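Local coordinates for protein putative NADPH-dependent oxidoreductase (Desulfitobacterium hafniense DCB-2, PDB 3DB2) that is probably an NADPH-dependent oxidoreductase that pairs a nucleotide-binding Rossmann domain with a GFO/IDH/MocA-type C-terminal domain, at residues S125-M138 / W261-K275. Sequence-based numbering, arbitrary orientation.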
ATOM      1  N   SER C 125       2.774  20.019  -9.093  1.00 16.21           N
ATOM      2  CA  SER C 125       3.530  20.848  -8.150  1.00 16.29           C
ATOM      3  C   SER C 125       3.869  20.136  -6.862  1.00 13.69           C
ATOM      4  O   SER C 125       4.631  20.691  -6.089  1.00 16.17           O
ATOM      5  CB  SER C 125       2.738  22.134  -7.818  1.00 14.73           C
ATOM      6  OG  SER C 125       1.603  21.819  -7.014  1.00 19.22           O
ATOM      7  N   SER C 126       3.304  18.957  -6.618  1.00 16.00           N
ATOM      8  CA  SER C 126       3.590  18.198  -5.403  1.00 16.83           C
ATOM      9  C   SER C 126       5.070  17.925  -5.183  1.00 13.07           C
ATOM     10  O   SER C 126       5.564  17.917  -4.049  1.00 15.52           O
ATOM     11  CB  SER C 126       2.802  16.844  -5.413  1.00 15.92           C
ATOM     12  OG  SER C 126       2.819  16.281  -4.116  1.00 31.80           O
ATOM     13  N   ARG C 127       5.812  17.650  -6.268  1.00 16.90           N
ATOM     14  CA  ARG C 127       7.223  17.343  -6.188  1.00 17.11           C
ATOM     15  C   ARG C 127       8.001  18.561  -5.670  1.00 19.34           C
ATOM     16  O   ARG C 127       9.112  18.373  -5.193  1.00 18.98           O
ATOM     17  CB  ARG C 127       7.847  16.903  -7.513  1.00 15.09           C
ATOM     18  CG  ARG C 127       7.838  17.883  -8.654  1.00 17.07           C
ATOM     19  CD  ARG C 127       8.873  17.539  -9.692  1.00 18.78           C
ATOM     20  NE  ARG C 127       8.425  16.482 -10.609  1.00 14.59           N
ATOM     21  CZ  ARG C 127       9.279  15.954 -11.493  1.00 19.72           C
ATOM     22  NH1 ARG C 127      10.533  16.368 -11.547  1.00 19.29           N
ATOM     23  NH2 ARG C 127       8.934  14.998 -12.349  1.00 18.44           N
ATOM     24  N   ARG C 128       7.394  19.733  -5.754  1.00 17.34           N
ATOM     25  CA  ARG C 128       8.029  20.964  -5.315  1.00 19.89           C
ATOM     26  C   ARG C 128       7.905  21.206  -3.815  1.00 18.75           C
ATOM     27  O   ARG C 128       8.644  22.036  -3.254  1.00 20.99           O
ATOM     28  CB  ARG C 128       7.430  22.166  -6.047  1.00 23.96           C
ATOM     29  CG  ARG C 128       7.229  21.995  -7.534  1.00 22.18           C
ATOM     30  CD  ARG C 128       7.597  23.234  -8.300  1.00 27.41           C
ATOM     31  NE  ARG C 128       7.826  22.876  -9.692  1.00 25.57           N
ATOM     32  CZ  ARG C 128       8.864  23.017 -10.479  1.00 19.56           C
ATOM     33  NH1 ARG C 128       9.970  23.570 -10.055  1.00 16.16           N
ATOM     34  NH2 ARG C 128       8.789  22.589 -11.734  1.00 26.76           N
ATOM     35  N   LEU C 129       6.976  20.515  -3.157  1.00 18.17           N
ATOM     36  CA  LEU C 129       6.798  20.693  -1.727  1.00 16.67           C
ATOM     37  C   LEU C 129       8.121  20.468  -0.999  1.00 21.76           C
ATOM     38  O   LEU C 129       8.905  19.658  -1.476  1.00 18.54           O
ATOM     39  CB  LEU C 129       5.738  19.740  -1.200  1.00 17.93           C
ATOM     40  CG  LEU C 129       4.281  20.078  -1.564  1.00 19.50           C
ATOM     41  CD1 LEU C 129       3.350  18.945  -1.201  1.00 21.03           C
ATOM     42  CD2 LEU C 129       3.847  21.355  -0.841  1.00 22.35           C
ATOM     43  N   GLY C 130       8.343  21.176   0.110  1.00 18.59           N
ATOM     44  CA  GLY C 130       9.608  21.019   0.832  1.00 22.28           C
ATOM     45  C   GLY C 130       9.741  19.564   1.281  1.00 17.87           C
ATOM     46  O   GLY C 130      10.828  19.023   1.327  1.00 19.15           O
ATOM     47  N   ALA C 131       8.620  18.924   1.590  1.00 16.46           N
ATOM     48  CA  ALA C 131       8.678  17.522   2.032  1.00 16.44           C
ATOM     49  C   ALA C 131       9.154  16.633   0.903  1.00 17.87           C
ATOM     50  O   ALA C 131       9.978  15.769   1.163  1.00 18.38           O
ATOM     51  CB  ALA C 131       7.336  17.081   2.539  1.00 18.91           C
ATOM     52  N   LEU C 132       8.680  16.810  -0.330  1.00 14.56           N
ATOM     53  CA  LEU C 132       9.116  15.909  -1.398  1.00 17.26           C
ATOM     54  C   LEU C 132      10.573  16.145  -1.774  1.00 15.32           C
ATOM     55  O   LEU C 132      11.389  15.240  -2.093  1.00 13.78           O
ATOM     56  CB  LEU C 132       8.165  16.096  -2.580  1.00 16.83           C
ATOM     57  CG  LEU C 132       6.986  15.142  -2.673  1.00 17.63           C
ATOM     58  CD1 LEU C 132       7.456  13.699  -2.851  1.00 16.55           C
ATOM     59  CD2 LEU C 132       6.098  15.291  -1.433  1.00 19.30           C
ATOM     60  N   ARG C 133      10.965  17.420  -1.725  1.00 16.97           N
ATOM     61  CA  ARG C 133      12.364  17.815  -1.923  1.00 14.69           C
ATOM     62  C   ARG C 133      13.287  17.173  -0.874  1.00 16.93           C
ATOM     63  O   ARG C 133      14.389  16.731  -1.199  1.00 18.46           O
ATOM     64  CB  ARG C 133      12.537  19.326  -1.921  1.00 15.96           C
ATOM     65  CG  ARG C 133      11.868  20.092  -3.040  1.00 17.84           C
ATOM     66  CD  ARG C 133      12.240  19.563  -4.412  1.00 21.12           C
ATOM     67  NE  ARG C 133      11.867  20.406  -5.525  1.00 21.93           N
ATOM     68  CZ  ARG C 133      11.753  20.135  -6.814  1.00 24.66           C
ATOM     69  NH1 ARG C 133      11.981  18.943  -7.325  1.00 30.05           N
ATOM     70  NH2 ARG C 133      11.395  21.097  -7.668  1.00 30.25           N
ATOM     71  N   LYS C 134      12.838  17.110   0.367  1.00 14.46           N
ATOM     72  CA  LYS C 134      13.656  16.557   1.439  1.00 20.80           C
ATOM     73  C   LYS C 134      13.738  15.054   1.251  1.00 19.10           C
ATOM     74  O   LYS C 134      14.801  14.416   1.357  1.00 19.34           O
ATOM     75  CB  LYS C 134      13.056  16.986   2.779  1.00 18.21           C
ATOM     76  CG  LYS C 134      13.734  16.398   4.001  1.00 20.25           C
ATOM     77  CD  LYS C 134      15.125  17.008   4.116  1.00 22.16           C
ATOM     78  CE  LYS C 134      16.003  16.164   5.021  1.00 30.42           C
ATOM     79  NZ  LYS C 134      16.505  17.013   6.139  1.00 34.93           N
HETATM   80  N   MSE C 135      12.588  14.439   0.948  1.00 16.40           N
HETATM   81  CA  MSE C 135      12.578  12.986   0.722  1.00 16.66           C
HETATM   82  C   MSE C 135      13.516  12.597  -0.407  1.00 17.67           C
HETATM   83  O   MSE C 135      14.203  11.566  -0.368  1.00 21.04           O
HETATM   84  CB  MSE C 135      11.147  12.479   0.484  1.00 17.46           C
HETATM   85  CG  MSE C 135      10.273  12.589   1.737  1.00 11.73           C
HETATM   86 SE   MSE C 135       8.369  12.361   1.254  0.75 20.69          SE
HETATM   87  CE  MSE C 135       8.511  10.445   1.041  1.00 18.27           C
ATOM     88  N   LYS C 136      13.600  13.397  -1.441  1.00 14.34           N
ATOM     89  CA  LYS C 136      14.449  13.199  -2.594  1.00 15.47           C
ATOM     90  C   LYS C 136      15.911  13.256  -2.152  1.00 18.82           C
ATOM     91  O   LYS C 136      16.747  12.398  -2.492  1.00 28.47           O
ATOM     92  CB  LYS C 136      14.138  14.248  -3.674  1.00 20.87           C
ATOM     93  CG  LYS C 136      14.967  14.066  -4.941  1.00 20.59           C
ATOM     94  CD  LYS C 136      14.792  12.642  -5.448  1.00 26.37           C
ATOM     95  CE  LYS C 136      15.043  12.558  -6.948  1.00 28.45           C
ATOM     96  NZ  LYS C 136      15.598  11.224  -7.305  1.00 25.50           N
ATOM     97  N   GLU C 137      16.234  14.258  -1.368  1.00 19.08           N
ATOM     98  CA  GLU C 137      17.579  14.398  -0.792  1.00 22.62           C
ATOM     99  C   GLU C 137      17.960  13.148  -0.007  1.00 23.34           C
ATOM    100  O   GLU C 137      19.038  12.578  -0.237  1.00 21.41           O
ATOM    101  CB  GLU C 137      17.599  15.613   0.103  1.00 26.15           C
ATOM    102  CG  GLU C 137      18.908  16.186   0.603  1.00 41.14           C
ATOM    103  CD  GLU C 137      18.648  17.647   0.997  1.00 42.67           C
ATOM    104  OE1 GLU C 137      18.763  18.512   0.103  1.00 54.12           O
ATOM    105  OE2 GLU C 137      18.306  17.897   2.174  1.00 53.30           O
HETATM  106  N   MSE C 138      17.064  12.723   0.890  1.00 20.67           N
HETATM  107  CA  MSE C 138      17.359  11.571   1.746  1.00 19.36           C
HETATM  108  C   MSE C 138      17.591  10.314   0.938  1.00 21.95           C
HETATM  109  O   MSE C 138      18.447   9.476   1.257  1.00 19.44           O
HETATM  110  CB  MSE C 138      16.283  11.381   2.807  1.00 19.08           C
HETATM  111  CG  MSE C 138      16.263  12.520   3.818  1.00 17.38           C
HETATM  112 SE   MSE C 138      14.705  12.518   4.990  0.75 22.67          SE
HETATM  113  CE  MSE C 138      15.528  11.649   6.529  1.00 24.35           C
ATOM    114  N   TRP C 261      -3.855  22.271   0.234  1.00 17.10           N
ATOM    115  CA  TRP C 261      -3.220  22.354  -1.061  1.00 16.78           C
ATOM    116  C   TRP C 261      -3.278  23.760  -1.680  1.00 18.79           C
ATOM    117  O   TRP C 261      -2.257  24.300  -2.117  1.00 16.96           O
ATOM    118  CB  TRP C 261      -3.884  21.356  -1.993  1.00 16.91           C
ATOM    119  CG  TRP C 261      -3.134  21.134  -3.262  1.00 27.17           C
ATOM    120  CD1 TRP C 261      -3.539  21.583  -4.489  1.00 31.41           C
ATOM    121  CD2 TRP C 261      -1.894  20.444  -3.475  1.00 30.08           C
ATOM    122  NE1 TRP C 261      -2.626  21.210  -5.437  1.00 27.40           N
ATOM    123  CE2 TRP C 261      -1.615  20.516  -4.858  1.00 28.48           C
ATOM    124  CE3 TRP C 261      -0.996  19.772  -2.637  1.00 30.95           C
ATOM    125  CZ2 TRP C 261      -0.482  19.945  -5.421  1.00 30.65           C
ATOM    126  CZ3 TRP C 261       0.134  19.203  -3.191  1.00 31.40           C
ATOM    127  CH2 TRP C 261       0.386  19.291  -4.571  1.00 30.71           C
ATOM    128  N   SER C 262      -4.470  24.345  -1.706  1.00 20.74           N
ATOM    129  CA  SER C 262      -4.653  25.658  -2.330  1.00 24.87           C
ATOM    130  C   SER C 262      -3.932  26.782  -1.598  1.00 25.65           C
ATOM    131  O   SER C 262      -3.495  27.767  -2.201  1.00 26.66           O
ATOM    132  CB  SER C 262      -6.177  25.900  -2.460  1.00 22.94           C
ATOM    133  OG  SER C 262      -6.716  26.238  -1.187  1.00 34.74           O
ATOM    134  N   ASN C 263      -3.773  26.646  -0.288  1.00 22.73           N
ATOM    135  CA  ASN C 263      -3.041  27.576   0.550  1.00 20.76           C
ATOM    136  C   ASN C 263      -1.530  27.326   0.453  1.00 20.21           C
ATOM    137  O   ASN C 263      -0.897  26.905   1.414  1.00 17.49           O
ATOM    138  CB  ASN C 263      -3.567  27.423   1.972  1.00 26.82           C
ATOM    139  CG  ASN C 263      -5.073  27.174   1.970  1.00 32.50           C
ATOM    140  OD1 ASN C 263      -5.601  26.097   1.706  1.00 31.82           O
ATOM    141  ND2 ASN C 263      -5.814  28.228   2.264  1.00 33.59           N
ATOM    142  N   SER C 264      -0.994  27.565  -0.742  1.00 20.97           N
ATOM    143  CA  SER C 264       0.256  26.988  -1.260  1.00 18.21           C
ATOM    144  C   SER C 264       1.474  27.428  -0.454  1.00 22.55           C
ATOM    145  O   SER C 264       2.422  26.636  -0.321  1.00 20.16           O
ATOM    146  CB  SER C 264       0.362  27.154  -2.757  1.00 15.25           C
ATOM    147  OG  SER C 264       0.459  28.517  -3.064  1.00 21.30           O
ATOM    148  N   ASP C 265       1.519  28.617   0.160  1.00 20.37           N
ATOM    149  CA  ASP C 265       2.696  28.949   0.929  1.00 20.07           C
ATOM    150  C   ASP C 265       2.770  28.262   2.298  1.00 18.05           C
ATOM    151  O   ASP C 265       3.838  28.330   2.930  1.00 26.20           O
ATOM    152  CB  ASP C 265       2.819  30.450   1.186  1.00 22.08           C
ATOM    153  CG  ASP C 265       1.629  31.086   1.864  1.00 30.35           C
ATOM    154  OD1 ASP C 265       0.577  30.434   2.034  1.00 30.86           O
ATOM    155  OD2 ASP C 265       1.771  32.287   2.204  1.00 33.50           O
ATOM    156  N   VAL C 266       1.712  27.623   2.737  1.00 20.59           N
ATOM    157  CA  VAL C 266       1.712  26.923   4.015  1.00 21.77           C
ATOM    158  C   VAL C 266       1.328  25.448   3.939  1.00 22.31           C
ATOM    159  O   VAL C 266       1.140  24.742   4.935  1.00 19.47           O
ATOM    160  CB  VAL C 266       0.757  27.630   5.018  1.00 24.17           C
ATOM    161  CG1 VAL C 266       1.322  28.966   5.459  1.00 29.17           C
ATOM    162  CG2 VAL C 266      -0.631  27.827   4.426  1.00 33.22           C
ATOM    163  N   THR C 267       1.183  24.912   2.738  1.00 19.10           N
ATOM    164  CA  THR C 267       0.804  23.520   2.535  1.00 19.13           C
ATOM    165  C   THR C 267       1.737  22.564   3.292  1.00 19.12           C
ATOM    166  O   THR C 267       1.263  21.640   3.947  1.00 20.29           O
ATOM    167  CB  THR C 267       0.866  23.136   1.057  1.00 18.72           C
ATOM    168  OG1 THR C 267      -0.112  23.943   0.384  1.00 18.04           O
ATOM    169  CG2 THR C 267       0.445  21.690   0.796  1.00 12.99           C
ATOM    170  N   ASP C 268       3.042  22.828   3.188  1.00 19.82           N
ATOM    171  CA  ASP C 268       3.987  21.955   3.894  1.00 21.32           C
ATOM    172  C   ASP C 268       3.793  21.914   5.403  1.00 22.83           C
ATOM    173  O   ASP C 268       4.186  20.947   6.067  1.00 19.26           O
ATOM    174  CB  ASP C 268       5.401  22.416   3.604  1.00 19.38           C
ATOM    175  CG  ASP C 268       6.004  21.908   2.314  1.00 25.67           C
ATOM    176  OD1 ASP C 268       6.006  20.676   2.103  1.00 23.96           O
ATOM    177  OD2 ASP C 268       6.486  22.719   1.482  1.00 21.10           O
ATOM    178  N   GLU C 269       3.221  22.962   5.991  1.00 23.88           N
ATOM    179  CA  GLU C 269       3.046  23.001   7.437  1.00 19.92           C
ATOM    180  C   GLU C 269       1.928  22.059   7.869  1.00 18.93           C
ATOM    181  O   GLU C 269       1.872  21.709   9.047  1.00 23.37           O
ATOM    182  CB  GLU C 269       2.699  24.411   7.939  1.00 22.07           C
ATOM    183  CG  GLU C 269       3.809  25.413   7.690  1.00 25.05           C
ATOM    184  CD  GLU C 269       3.520  26.790   8.271  1.00 32.92           C
ATOM    185  OE1 GLU C 269       2.842  26.885   9.320  1.00 46.33           O
ATOM    186  OE2 GLU C 269       3.975  27.790   7.680  1.00 38.93           O
ATOM    187  N   HIS C 270       1.090  21.665   6.922  1.00 13.96           N
ATOM    188  CA  HIS C 270       0.015  20.718   7.198  1.00 21.61           C
ATOM    189  C   HIS C 270       0.368  19.322   6.683  1.00 19.24           C
ATOM    190  O   HIS C 270      -0.438  18.590   6.108  1.00 22.14           O
ATOM    191  CB  HIS C 270      -1.286  21.272   6.620  1.00 19.61           C
ATOM    192  CG  HIS C 270      -1.517  22.611   7.289  1.00 25.82           C
ATOM    193  ND1 HIS C 270      -2.392  22.753   8.337  1.00 31.89           N
ATOM    194  CD2 HIS C 270      -0.978  23.833   7.087  1.00 26.35           C
ATOM    195  CE1 HIS C 270      -2.399  24.013   8.750  1.00 30.91           C
ATOM    196  NE2 HIS C 270      -1.557  24.698   8.001  1.00 28.23           N
ATOM    197  N   SER C 271       1.632  18.967   6.936  1.00 19.12           N
ATOM    198  CA  SER C 271       2.143  17.634   6.582  1.00 17.77           C
ATOM    199  C   SER C 271       3.090  17.177   7.685  1.00 20.18           C
ATOM    200  O   SER C 271       3.543  17.986   8.490  1.00 20.87           O
ATOM    201  CB  SER C 271       2.813  17.669   5.216  1.00 14.30           C
ATOM    202  OG  SER C 271       4.066  18.329   5.215  1.00 20.07           O
ATOM    203  N   THR C 272       3.405  15.891   7.724  1.00 16.47           N
ATOM    204  CA  THR C 272       4.310  15.333   8.702  1.00 19.80           C
ATOM    205  C   THR C 272       5.205  14.334   7.921  1.00 18.43           C
ATOM    206  O   THR C 272       4.644  13.622   7.080  1.00 17.38           O
ATOM    207  CB  THR C 272       3.738  14.477   9.831  1.00 23.65           C
ATOM    208  OG1 THR C 272       2.616  13.736   9.311  1.00 30.70           O
ATOM    209  CG2 THR C 272       3.270  15.306  11.011  1.00 35.95           C
ATOM    210  N   LEU C 273       6.470  14.359   8.256  1.00 16.93           N
ATOM    211  CA  LEU C 273       7.390  13.358   7.698  1.00 12.89           C
ATOM    212  C   LEU C 273       8.075  12.677   8.886  1.00 20.26           C
ATOM    213  O   LEU C 273       8.610  13.397   9.718  1.00 18.31           O
ATOM    214  CB  LEU C 273       8.387  13.971   6.744  1.00 15.42           C
ATOM    215  CG  LEU C 273       9.486  13.067   6.159  1.00 18.77           C
ATOM    216  CD1 LEU C 273       8.921  11.925   5.339  1.00 20.29           C
ATOM    217  CD2 LEU C 273      10.484  13.872   5.344  1.00 19.22           C
ATOM    218  N   ILE C 274       8.023  11.352   8.908  1.00 17.37           N
ATOM    219  CA  ILE C 274       8.624  10.648  10.063  1.00 16.23           C
ATOM    220  C   ILE C 274       9.619   9.670   9.491  1.00 16.67           C
ATOM    221  O   ILE C 274       9.352   9.053   8.471  1.00 17.63           O
ATOM    222  CB  ILE C 274       7.519  10.024  10.911  1.00 16.66           C
ATOM    223  CG1 ILE C 274       6.793  11.056  11.811  1.00 19.10           C
ATOM    224  CG2 ILE C 274       8.061   8.837  11.690  1.00 20.19           C
ATOM    225  CD1 ILE C 274       7.459  11.173  13.175  1.00 34.08           C
ATOM    226  N   LYS C 275      10.788   9.560  10.108  1.00 17.38           N
ATOM    227  CA  LYS C 275      11.832   8.620   9.798  1.00 16.74           C
ATOM    228  C   LYS C 275      11.854   7.501  10.855  1.00 16.99           C
ATOM    229  O   LYS C 275      11.933   7.777  12.052  1.00 20.30           O
ATOM    230  CB  LYS C 275      13.208   9.277   9.795  1.00 17.57           C
ATOM    231  CG  LYS C 275      14.369   8.494   9.240  1.00 18.94           C
ATOM    232  CD  LYS C 275      15.702   9.154   9.635  1.00 26.20           C
ATOM    233  CE  LYS C 275      16.797   8.868   8.616  1.00 37.45           C
ATOM    234  NZ  LYS C 275      18.126   9.328   9.110  1.00 39.99           N
TER
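The carboxylate of D268 meets the first turn of helix 130-138 and illustrates how an acidic side chain from a 3-10 turn far along the chain can engage a helix start. Its OD2 accepts the N-H of G130 at 2.8 Å on the syn side, nearly straight at 164°, while OD1 takes the N-H of A131 at 3.2 Å from above the carboxylate plane. The D268 side chain also runs past L129, the N-cap residue, in the opposite direction, bringing OD1 within 3.4 Å of L129 CB. One branch of L129, CD1, reaches W261 CZ3 at 3.8 Å; the other, CD2, lies against T267 CG2. With its CG anti to the backbone N (chi1 -167°), W261 extends its six-membered ring to S126, whose CA meets the edge at CH2 (3.5 Å). Farther along, L273 points from strand 271-275 toward the helix, and its CD2 packs on CG of selenomethionine M135 at 3.8 Å. Were D268 an alanine, the amides of G130 and A131 would probably lose these acceptors and a gap would open beside L129. If D268 is ionised, as is likely, its buried carboxylate would be stabilised by the positive end of the helix dipole, and the two bonds tie the helix start to the 3-10 turn before strand 271-278 of the mixed sheet.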